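Local coordinates for CG4930 (Drosophila melanogaster, PDB 3ISM), which inhibits the nuclease EndoG by forming a complex with it, and probably acts as a ribonuclease inhibitor, at residues C[127-140]-C[153-167]. The protein carries 1 engineered substitution. Numbering follows the deposited sequence.
Sequences WRDVLVKKQLGPCW and PPLEFYAHAGCTAPF
Trp-127 meets the 153-167 loop edge-on: its NE1 donates to His-160 O at 2.8 Å, with the oxygen near the indole plane but the donor standing 51° out of the carbonyl plane. Cys-163 N, within the type I' turn 160-163, reaches the same oxygen from the opposite face. With CG anti to the backbone N (chi1 170°), the six-membered ring of Trp-127 reaches Phe-157, Trp-127 CZ3 lying 3.8 Å from Phe-157 CE2, the rings oblique at 58°. Over one face of Phe-157 come Gly-137 CA and Pro-138 CD, the latter a CH-pi contact 3.7 Å from the ring centroid. Next to it, Tyr-158 OH accepts from Gly-137 N at 2.9 Å and shares a water with Pro-138 O.

Gly-137 comes shortly after a Schellman motif at Gln-135, where the chain turns out of its helical path in the Ku C-terminal-like helical domain; the tyrosine meets the chain two residues beyond this turn. Arg-96 NE of helix 81-102 hydrogen-bonds Gly-137 O.

Trp-140 takes Pro-154 CD over its five-membered ring, while its CZ2 stands over the centre of the Phe-167 ring, 3.5 Å above that plane, the two rings oblique to each other; the opposite face of Phe-167 bears Ala-165 CB. Were Trp-140 replaced by an alanine, Pro-154 CD and one face of Phe-167 would probably lose the indole that packs on them. At the Phe-167 edge, in plane, lies Gln-135 OE1, 3.4 Å from Phe-167 CD1.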
ATOM      1  N   TRP C 127      27.099 -38.205 -17.150  1.00 29.50           N
ATOM      2  CA  TRP C 127      25.848 -37.954 -17.866  1.00 29.28           C
ATOM      3  C   TRP C 127      24.665 -38.356 -16.990  1.00 29.33           C
ATOM      4  O   TRP C 127      23.796 -37.542 -16.741  1.00 29.42           O
ATOM      5  CB  TRP C 127      25.820 -38.658 -19.231  1.00 28.65           C
ATOM      6  CG  TRP C 127      24.483 -38.661 -19.947  1.00 27.98           C
ATOM      7  CD1 TRP C 127      23.757 -39.763 -20.306  1.00 28.39           C
ATOM      8  CD2 TRP C 127      23.712 -37.523 -20.372  1.00 28.26           C
ATOM      9  NE1 TRP C 127      22.590 -39.389 -20.932  1.00 27.68           N
ATOM     10  CE2 TRP C 127      22.541 -38.020 -20.992  1.00 27.89           C
ATOM     11  CE3 TRP C 127      23.897 -36.133 -20.295  1.00 28.01           C
ATOM     12  CZ2 TRP C 127      21.564 -37.180 -21.530  1.00 27.66           C
ATOM     13  CZ3 TRP C 127      22.920 -35.298 -20.822  1.00 28.25           C
ATOM     14  CH2 TRP C 127      21.773 -35.823 -21.439  1.00 28.16           C
ATOM     15  N   ARG C 128      24.687 -39.581 -16.474  1.00 29.47           N
ATOM     16  CA  ARG C 128      23.600 -40.112 -15.655  1.00 30.28           C
ATOM     17  C   ARG C 128      23.467 -39.468 -14.272  1.00 29.93           C
ATOM     18  O   ARG C 128      22.366 -39.085 -13.869  1.00 29.83           O
ATOM     19  CB  ARG C 128      23.724 -41.631 -15.512  1.00 30.11           C
ATOM     20  CG  ARG C 128      23.431 -42.395 -16.794  1.00 31.38           C
ATOM     21  CD  ARG C 128      23.350 -43.899 -16.565  1.00 32.70           C
ATOM     22  NE  ARG C 128      24.617 -44.422 -16.053  1.00 37.98           N
ATOM     23  CZ  ARG C 128      25.505 -45.092 -16.782  1.00 39.74           C
ATOM     24  NH1 ARG C 128      25.268 -45.348 -18.069  1.00 40.07           N
ATOM     25  NH2 ARG C 128      26.629 -45.513 -16.217  1.00 40.50           N
ATOM     26  N   ASP C 129      24.584 -39.342 -13.556  1.00 29.87           N
ATOM     27  CA  ASP C 129      24.559 -38.948 -12.141  1.00 29.83           C
ATOM     28  C   ASP C 129      24.525 -37.440 -11.955  1.00 29.53           C
ATOM     29  O   ASP C 129      23.974 -36.943 -10.976  1.00 30.20           O
ATOM     30  CB  ASP C 129      25.769 -39.521 -11.390  1.00 29.88           C
ATOM     31  CG  ASP C 129      25.853 -41.039 -11.471  1.00 31.08           C
ATOM     32  OD1 ASP C 129      24.794 -41.695 -11.585  1.00 30.60           O
ATOM     33  OD2 ASP C 129      26.988 -41.576 -11.416  1.00 32.61           O
ATOM     34  N   VAL C 130      25.130 -36.716 -12.885  1.00 29.19           N
ATOM     35  CA  VAL C 130      25.202 -35.273 -12.774  1.00 29.34           C
ATOM     36  C   VAL C 130      24.215 -34.560 -13.707  1.00 29.39           C
ATOM     37  O   VAL C 130      23.241 -33.965 -13.221  1.00 29.60           O
ATOM     38  CB  VAL C 130      26.652 -34.734 -12.933  1.00 29.28           C
ATOM     39  CG1 VAL C 130      26.671 -33.238 -12.787  1.00 29.57           C
ATOM     40  CG2 VAL C 130      27.580 -35.370 -11.879  1.00 29.85           C
ATOM     41  N   LEU C 131      24.444 -34.608 -15.022  1.00 28.50           N
ATOM     42  CA  LEU C 131      23.627 -33.805 -15.938  1.00 28.13           C
ATOM     43  C   LEU C 131      22.143 -34.199 -15.915  1.00 28.04           C
ATOM     44  O   LEU C 131      21.258 -33.330 -15.914  1.00 27.70           O
ATOM     45  CB  LEU C 131      24.178 -33.834 -17.365  1.00 27.77           C
ATOM     46  CG  LEU C 131      25.574 -33.219 -17.555  1.00 29.02           C
ATOM     47  CD1 LEU C 131      26.042 -33.208 -19.023  1.00 26.84           C
ATOM     48  CD2 LEU C 131      25.607 -31.817 -17.008  1.00 29.59           C
ATOM     49  N   VAL C 132      21.882 -35.505 -15.899  1.00 27.43           N
ATOM     50  CA  VAL C 132      20.518 -36.018 -15.898  1.00 27.56           C
ATOM     51  C   VAL C 132      19.900 -35.939 -14.490  1.00 28.54           C
ATOM     52  O   VAL C 132      18.886 -35.250 -14.296  1.00 28.36           O
ATOM     53  CB  VAL C 132      20.432 -37.468 -16.457  1.00 27.55           C
ATOM     54  CG1 VAL C 132      19.047 -38.066 -16.226  1.00 26.27           C
ATOM     55  CG2 VAL C 132      20.793 -37.503 -17.944  1.00 25.75           C
ATOM     56  N   LYS C 133      20.511 -36.613 -13.513  1.00 29.12           N
ATOM     57  CA  LYS C 133      19.919 -36.686 -12.174  1.00 30.57           C
ATOM     58  C   LYS C 133      19.746 -35.324 -11.503  1.00 30.86           C
ATOM     59  O   LYS C 133      18.715 -35.066 -10.884  1.00 31.26           O
ATOM     60  CB  LYS C 133      20.704 -37.609 -11.248  1.00 31.14           C
ATOM     61  CG  LYS C 133      19.887 -38.025 -10.030  1.00 33.21           C
ATOM     62  CD  LYS C 133      20.710 -38.724  -8.976  1.00 38.02           C
ATOM     63  CE  LYS C 133      19.837 -39.024  -7.753  1.00 41.36           C
ATOM     64  NZ  LYS C 133      20.502 -38.539  -6.508  1.00 42.20           N
ATOM     65  N   LYS C 134      20.742 -34.450 -11.633  1.00 31.08           N
ATOM     66  CA  LYS C 134      20.670 -33.127 -11.009  1.00 31.36           C
ATOM     67  C   LYS C 134      19.917 -32.120 -11.882  1.00 31.66           C
ATOM     68  O   LYS C 134      19.839 -30.938 -11.541  1.00 31.77           O
ATOM     69  CB  LYS C 134      22.063 -32.607 -10.658  1.00 31.04           C
ATOM     70  CG  LYS C 134      22.748 -33.353  -9.505  1.00 31.59           C
ATOM     71  CD  LYS C 134      24.144 -32.768  -9.219  1.00 31.77           C
ATOM     72  CE  LYS C 134      25.002 -33.730  -8.413  1.00 32.59           C
ATOM     73  NZ  LYS C 134      24.454 -33.974  -7.053  1.00 34.51           N
ATOM     74  N   GLN C 135      19.367 -32.608 -12.999  1.00 31.66           N
ATOM     75  CA  GLN C 135      18.613 -31.792 -13.963  1.00 31.99           C
ATOM     76  C   GLN C 135      19.363 -30.520 -14.376  1.00 31.16           C
ATOM     77  O   GLN C 135      18.844 -29.402 -14.247  1.00 31.17           O
ATOM     78  CB  GLN C 135      17.203 -31.490 -13.435  1.00 32.13           C
ATOM     79  CG  GLN C 135      16.411 -32.757 -13.070  1.00 33.10           C
ATOM     80  CD  GLN C 135      14.992 -32.473 -12.607  1.00 34.07           C
ATOM     81  OE1 GLN C 135      14.248 -31.738 -13.257  1.00 37.19           O
ATOM     82  NE2 GLN C 135      14.605 -33.069 -11.478  1.00 36.58           N
ATOM     83  N   LEU C 136      20.591 -30.693 -14.865  1.00 29.90           N
ATOM     84  CA  LEU C 136      21.429 -29.539 -15.220  1.00 29.65           C
ATOM     85  C   LEU C 136      21.451 -29.212 -16.710  1.00 29.25           C
ATOM     86  O   LEU C 136      22.372 -28.560 -17.200  1.00 29.26           O
ATOM     87  CB  LEU C 136      22.853 -29.662 -14.652  1.00 29.16           C
ATOM     88  CG  LEU C 136      22.930 -29.861 -13.127  1.00 29.38           C
ATOM     89  CD1 LEU C 136      24.355 -30.144 -12.671  1.00 27.45           C
ATOM     90  CD2 LEU C 136      22.305 -28.697 -12.326  1.00 29.69           C
ATOM     91  N   GLY C 137      20.414 -29.637 -17.419  1.00 29.25           N
ATOM     92  CA  GLY C 137      20.247 -29.294 -18.824  1.00 28.77           C
ATOM     93  C   GLY C 137      19.634 -27.910 -18.958  1.00 28.70           C
ATOM     94  O   GLY C 137      19.722 -27.109 -18.037  1.00 28.63           O
ATOM     95  N   PRO C 138      19.010 -27.620 -20.113  1.00 28.66           N
ATOM     96  CA  PRO C 138      18.482 -26.281 -20.352  1.00 28.60           C
ATOM     97  C   PRO C 138      17.555 -25.759 -19.248  1.00 28.76           C
ATOM     98  O   PRO C 138      16.778 -26.520 -18.645  1.00 28.45           O
ATOM     99  CB  PRO C 138      17.717 -26.439 -21.672  1.00 28.39           C
ATOM    100  CG  PRO C 138      18.429 -27.551 -22.375  1.00 28.67           C
ATOM    101  CD  PRO C 138      18.767 -28.517 -21.260  1.00 28.42           C
ATOM    102  N   CYS C 139      17.671 -24.466 -18.979  1.00 28.26           N
ATOM    103  CA  CYS C 139      16.758 -23.772 -18.107  1.00 28.74           C
ATOM    104  C   CYS C 139      15.387 -23.753 -18.787  1.00 28.14           C
ATOM    105  O   CYS C 139      15.309 -23.659 -20.019  1.00 27.85           O
ATOM    106  CB  CYS C 139      17.243 -22.335 -17.869  1.00 28.86           C
ATOM    107  SG  CYS C 139      19.033 -22.209 -17.438  1.00 33.33           S
ATOM    108  N   TRP C 140      14.334 -23.856 -17.980  1.00 26.75           N
ATOM    109  CA  TRP C 140      12.948 -23.848 -18.466  1.00 26.65           C
ATOM    110  C   TRP C 140      11.971 -23.417 -17.362  1.00 26.18           C
ATOM    111  O   TRP C 140      12.403 -22.921 -16.326  1.00 25.66           O
ATOM    112  CB  TRP C 140      12.552 -25.211 -19.066  1.00 26.35           C
ATOM    113  CG  TRP C 140      12.452 -26.377 -18.126  1.00 26.00           C
ATOM    114  CD1 TRP C 140      13.460 -26.928 -17.389  1.00 26.87           C
ATOM    115  CD2 TRP C 140      11.291 -27.192 -17.884  1.00 26.51           C
ATOM    116  NE1 TRP C 140      12.995 -28.020 -16.687  1.00 27.01           N
ATOM    117  CE2 TRP C 140      11.670 -28.209 -16.984  1.00 27.31           C
ATOM    118  CE3 TRP C 140       9.963 -27.151 -18.337  1.00 26.90           C
ATOM    119  CZ2 TRP C 140      10.764 -29.173 -16.513  1.00 27.30           C
ATOM    120  CZ3 TRP C 140       9.069 -28.097 -17.873  1.00 26.67           C
ATOM    121  CH2 TRP C 140       9.473 -29.099 -16.970  1.00 27.49           C
ATOM    122  N   PRO C 153       9.141 -27.811 -22.981  1.00 28.32           N
ATOM    123  CA  PRO C 153      10.101 -28.367 -22.013  1.00 28.26           C
ATOM    124  C   PRO C 153      11.246 -29.101 -22.717  1.00 27.59           C
ATOM    125  O   PRO C 153      11.021 -29.680 -23.781  1.00 27.78           O
ATOM    126  CB  PRO C 153       9.260 -29.345 -21.193  1.00 28.29           C
ATOM    127  CG  PRO C 153       8.034 -29.620 -22.019  1.00 28.98           C
ATOM    128  CD  PRO C 153       7.798 -28.417 -22.865  1.00 28.73           C
ATOM    129  N   PRO C 154      12.466 -29.055 -22.144  1.00 27.13           N
ATOM    130  CA  PRO C 154      13.664 -29.622 -22.770  1.00 27.10           C
ATOM    131  C   PRO C 154      13.808 -31.121 -22.495  1.00 27.11           C
ATOM    132  O   PRO C 154      14.822 -31.570 -21.977  1.00 27.07           O
ATOM    133  CB  PRO C 154      14.790 -28.836 -22.112  1.00 26.76           C
ATOM    134  CG  PRO C 154      14.269 -28.517 -20.758  1.00 27.16           C
ATOM    135  CD  PRO C 154      12.783 -28.432 -20.846  1.00 26.92           C
ATOM    136  N   LEU C 155      12.782 -31.872 -22.864  1.00 27.36           N
ATOM    137  CA  LEU C 155      12.688 -33.300 -22.614  1.00 27.97           C
ATOM    138  C   LEU C 155      13.704 -34.071 -23.436  1.00 27.91           C
ATOM    139  O   LEU C 155      14.324 -35.030 -22.963  1.00 28.06           O
ATOM    140  CB  LEU C 155      11.298 -33.764 -23.032  1.00 28.01           C
ATOM    141  CG  LEU C 155      10.816 -35.104 -22.491  1.00 30.65           C
ATOM    142  CD1 LEU C 155      10.062 -34.869 -21.178  1.00 31.55           C
ATOM    143  CD2 LEU C 155       9.909 -35.773 -23.516  1.00 31.70           C
ATOM    144  N   GLU C 156      13.866 -33.620 -24.676  1.00 27.77           N
ATOM    145  CA  GLU C 156      14.668 -34.256 -25.716  0.50 27.63           C
ATOM    146  C   GLU C 156      16.164 -34.206 -25.406  1.00 27.33           C
ATOM    147  O   GLU C 156      16.940 -35.068 -25.828  1.00 27.21           O
ATOM    148  CB  GLU C 156      14.375 -33.553 -27.055  0.50 27.50           C
ATOM    149  CG  GLU C 156      12.880 -33.518 -27.467  0.50 28.21           C
ATOM    150  CD  GLU C 156      12.007 -32.505 -26.689  0.50 28.38           C
ATOM    151  OE1 GLU C 156      12.527 -31.680 -25.901  0.50 27.53           O
ATOM    152  OE2 GLU C 156      10.775 -32.540 -26.871  0.50 29.12           O
ATOM    153  N   PHE C 157      16.559 -33.149 -24.694  1.00 26.73           N
ATOM    154  CA  PHE C 157      17.947 -32.970 -24.278  1.00 26.19           C
ATOM    155  C   PHE C 157      18.443 -34.226 -23.550  1.00 26.56           C
ATOM    156  O   PHE C 157      19.572 -34.670 -23.745  1.00 25.81           O
ATOM    157  CB  PHE C 157      18.090 -31.750 -23.356  1.00 25.62           C
ATOM    158  CG  PHE C 157      19.456 -31.632 -22.687  1.00 25.17           C
ATOM    159  CD1 PHE C 157      20.499 -30.961 -23.314  1.00 23.19           C
ATOM    160  CD2 PHE C 157      19.683 -32.179 -21.430  1.00 24.11           C
ATOM    161  CE1 PHE C 157      21.749 -30.859 -22.706  1.00 21.94           C
ATOM    162  CE2 PHE C 157      20.933 -32.093 -20.828  1.00 23.27           C
ATOM    163  CZ  PHE C 157      21.962 -31.425 -21.463  1.00 22.90           C
ATOM    164  N   TYR C 158      17.564 -34.784 -22.720  1.00 26.65           N
ATOM    165  CA  TYR C 158      17.921 -35.826 -21.774  1.00 26.43           C
ATOM    166  C   TYR C 158      17.792 -37.243 -22.352  1.00 26.38           C
ATOM    167  O   TYR C 158      18.251 -38.201 -21.737  1.00 26.03           O
ATOM    168  CB  TYR C 158      17.023 -35.698 -20.536  1.00 26.29           C
ATOM    169  CG  TYR C 158      17.266 -34.456 -19.685  1.00 26.06           C
ATOM    170  CD1 TYR C 158      16.466 -33.323 -19.819  1.00 26.05           C
ATOM    171  CD2 TYR C 158      18.273 -34.436 -18.724  1.00 24.53           C
ATOM    172  CE1 TYR C 158      16.684 -32.180 -19.026  1.00 25.44           C
ATOM    173  CE2 TYR C 158      18.494 -33.322 -17.931  1.00 26.23           C
ATOM    174  CZ  TYR C 158      17.701 -32.198 -18.079  1.00 26.16           C
ATOM    175  OH  TYR C 158      17.949 -31.103 -17.281  1.00 27.43           O
ATOM    176  N   ALA C 159      17.156 -37.368 -23.518  1.00 26.78           N
ATOM    177  CA  ALA C 159      16.863 -38.673 -24.116  1.00 27.31           C
ATOM    178  C   ALA C 159      18.047 -39.236 -24.874  1.00 27.65           C
ATOM    179  O   ALA C 159      17.980 -39.418 -26.089  1.00 27.84           O
ATOM    180  CB  ALA C 159      15.648 -38.591 -25.037  1.00 27.19           C
ATOM    181  N   HIS C 160      19.122 -39.526 -24.152  1.00 28.28           N
ATOM    182  CA  HIS C 160      20.338 -40.055 -24.744  1.00 28.94           C
ATOM    183  C   HIS C 160      20.965 -41.046 -23.785  1.00 28.95           C
ATOM    184  O   HIS C 160      20.894 -40.854 -22.563  1.00 28.57           O
ATOM    185  CB  HIS C 160      21.320 -38.917 -25.063  1.00 29.22           C
ATOM    186  CG  HIS C 160      20.877 -38.051 -26.201  1.00 30.66           C
ATOM    187  ND1 HIS C 160      20.110 -36.921 -26.018  1.00 31.74           N
ATOM    188  CD2 HIS C 160      21.035 -38.186 -27.540  1.00 31.49           C
ATOM    189  CE1 HIS C 160      19.836 -36.380 -27.194  1.00 31.90           C
ATOM    190  NE2 HIS C 160      20.390 -37.126 -28.134  1.00 32.93           N
ATOM    191  N   ALA C 161      21.566 -42.096 -24.352  1.00 28.42           N
ATOM    192  CA  ALA C 161      22.287 -43.132 -23.595  1.00 28.60           C
ATOM    193  C   ALA C 161      21.393 -43.906 -22.617  1.00 28.54           C
ATOM    194  O   ALA C 161      21.789 -44.207 -21.491  1.00 28.68           O
ATOM    195  CB  ALA C 161      23.515 -42.534 -22.880  1.00 28.14           C
ATOM    196  N   GLY C 162      20.185 -44.224 -23.060  1.00 28.76           N
ATOM    197  CA  GLY C 162      19.212 -44.912 -22.217  1.00 29.24           C
ATOM    198  C   GLY C 162      18.561 -44.076 -21.118  1.00 29.34           C
ATOM    199  O   GLY C 162      17.804 -44.611 -20.317  1.00 29.93           O
ATOM    200  N   CYS C 163      18.837 -42.776 -21.073  1.00 29.17           N
ATOM    201  CA  CYS C 163      18.241 -41.899 -20.049  1.00 29.42           C
ATOM    202  C   CYS C 163      17.000 -41.174 -20.530  1.00 29.23           C
ATOM    203  O   CYS C 163      16.774 -41.048 -21.721  1.00 29.25           O
ATOM    204  CB  CYS C 163      19.243 -40.845 -19.588  1.00 29.17           C
ATOM    205  SG  CYS C 163      20.645 -41.508 -18.702  1.00 30.90           S
ATOM    206  N   THR C 164      16.200 -40.693 -19.584  1.00 29.49           N
ATOM    207  CA  THR C 164      15.093 -39.798 -19.880  1.00 29.69           C
ATOM    208  C   THR C 164      15.107 -38.669 -18.839  1.00 29.46           C
ATOM    209  O   THR C 164      15.792 -38.767 -17.814  1.00 29.66           O
ATOM    210  CB  THR C 164      13.715 -40.525 -19.882  1.00 29.60           C
ATOM    211  OG1 THR C 164      13.515 -41.184 -18.630  1.00 31.23           O
ATOM    212  CG2 THR C 164      13.610 -41.559 -21.012  1.00 30.20           C
ATOM    213  N   ALA C 165      14.395 -37.586 -19.122  1.00 28.83           N
ATOM    214  CA  ALA C 165      14.292 -36.484 -18.176  1.00 28.95           C
ATOM    215  C   ALA C 165      13.623 -36.980 -16.888  1.00 29.31           C
ATOM    216  O   ALA C 165      12.622 -37.693 -16.961  1.00 28.93           O
ATOM    217  CB  ALA C 165      13.490 -35.354 -18.793  1.00 28.65           C
ATOM    218  N   PRO C 166      14.192 -36.643 -15.709  1.00 29.68           N
ATOM    219  CA  PRO C 166      13.573 -37.039 -14.432  1.00 30.26           C
ATOM    220  C   PRO C 166      12.157 -36.485 -14.281  1.00 30.75           C
ATOM    221  O   PRO C 166      11.335 -37.087 -13.589  1.00 30.79           O
ATOM    222  CB  PRO C 166      14.480 -36.400 -13.381  1.00 30.00           C
ATOM    223  CG  PRO C 166      15.761 -36.188 -14.074  1.00 29.91           C
ATOM    224  CD  PRO C 166      15.431 -35.879 -15.492  1.00 29.71           C
ATOM    225  N   PHE C 167      11.882 -35.362 -14.949  1.00 31.08           N
ATOM    226  CA  PHE C 167      10.550 -34.772 -14.958  1.00 31.38           C
ATOM    227  C   PHE C 167       9.612 -35.299 -16.051  1.00 32.24           C
ATOM    228  O   PHE C 167       8.474 -34.821 -16.177  1.00 32.41           O
ATOM    229  CB  PHE C 167      10.650 -33.257 -15.076  1.00 30.73           C
ATOM    230  CG  PHE C 167      11.380 -32.781 -16.301  1.00 30.23           C
ATOM    231  CD1 PHE C 167      12.671 -32.303 -16.205  1.00 28.95           C
ATOM    232  CD2 PHE C 167      10.767 -32.787 -17.548  1.00 29.36           C
ATOM    233  CE1 PHE C 167      13.344 -31.852 -17.332  1.00 29.29           C
ATOM    234  CE2 PHE C 167      11.437 -32.338 -18.678  1.00 29.06           C
ATOM    235  CZ  PHE C 167      12.724 -31.861 -18.568  1.00 29.03           C
TER
HETATM  236  O   HOH W   1      16.208 -29.154 -17.808  1.00 17.88           O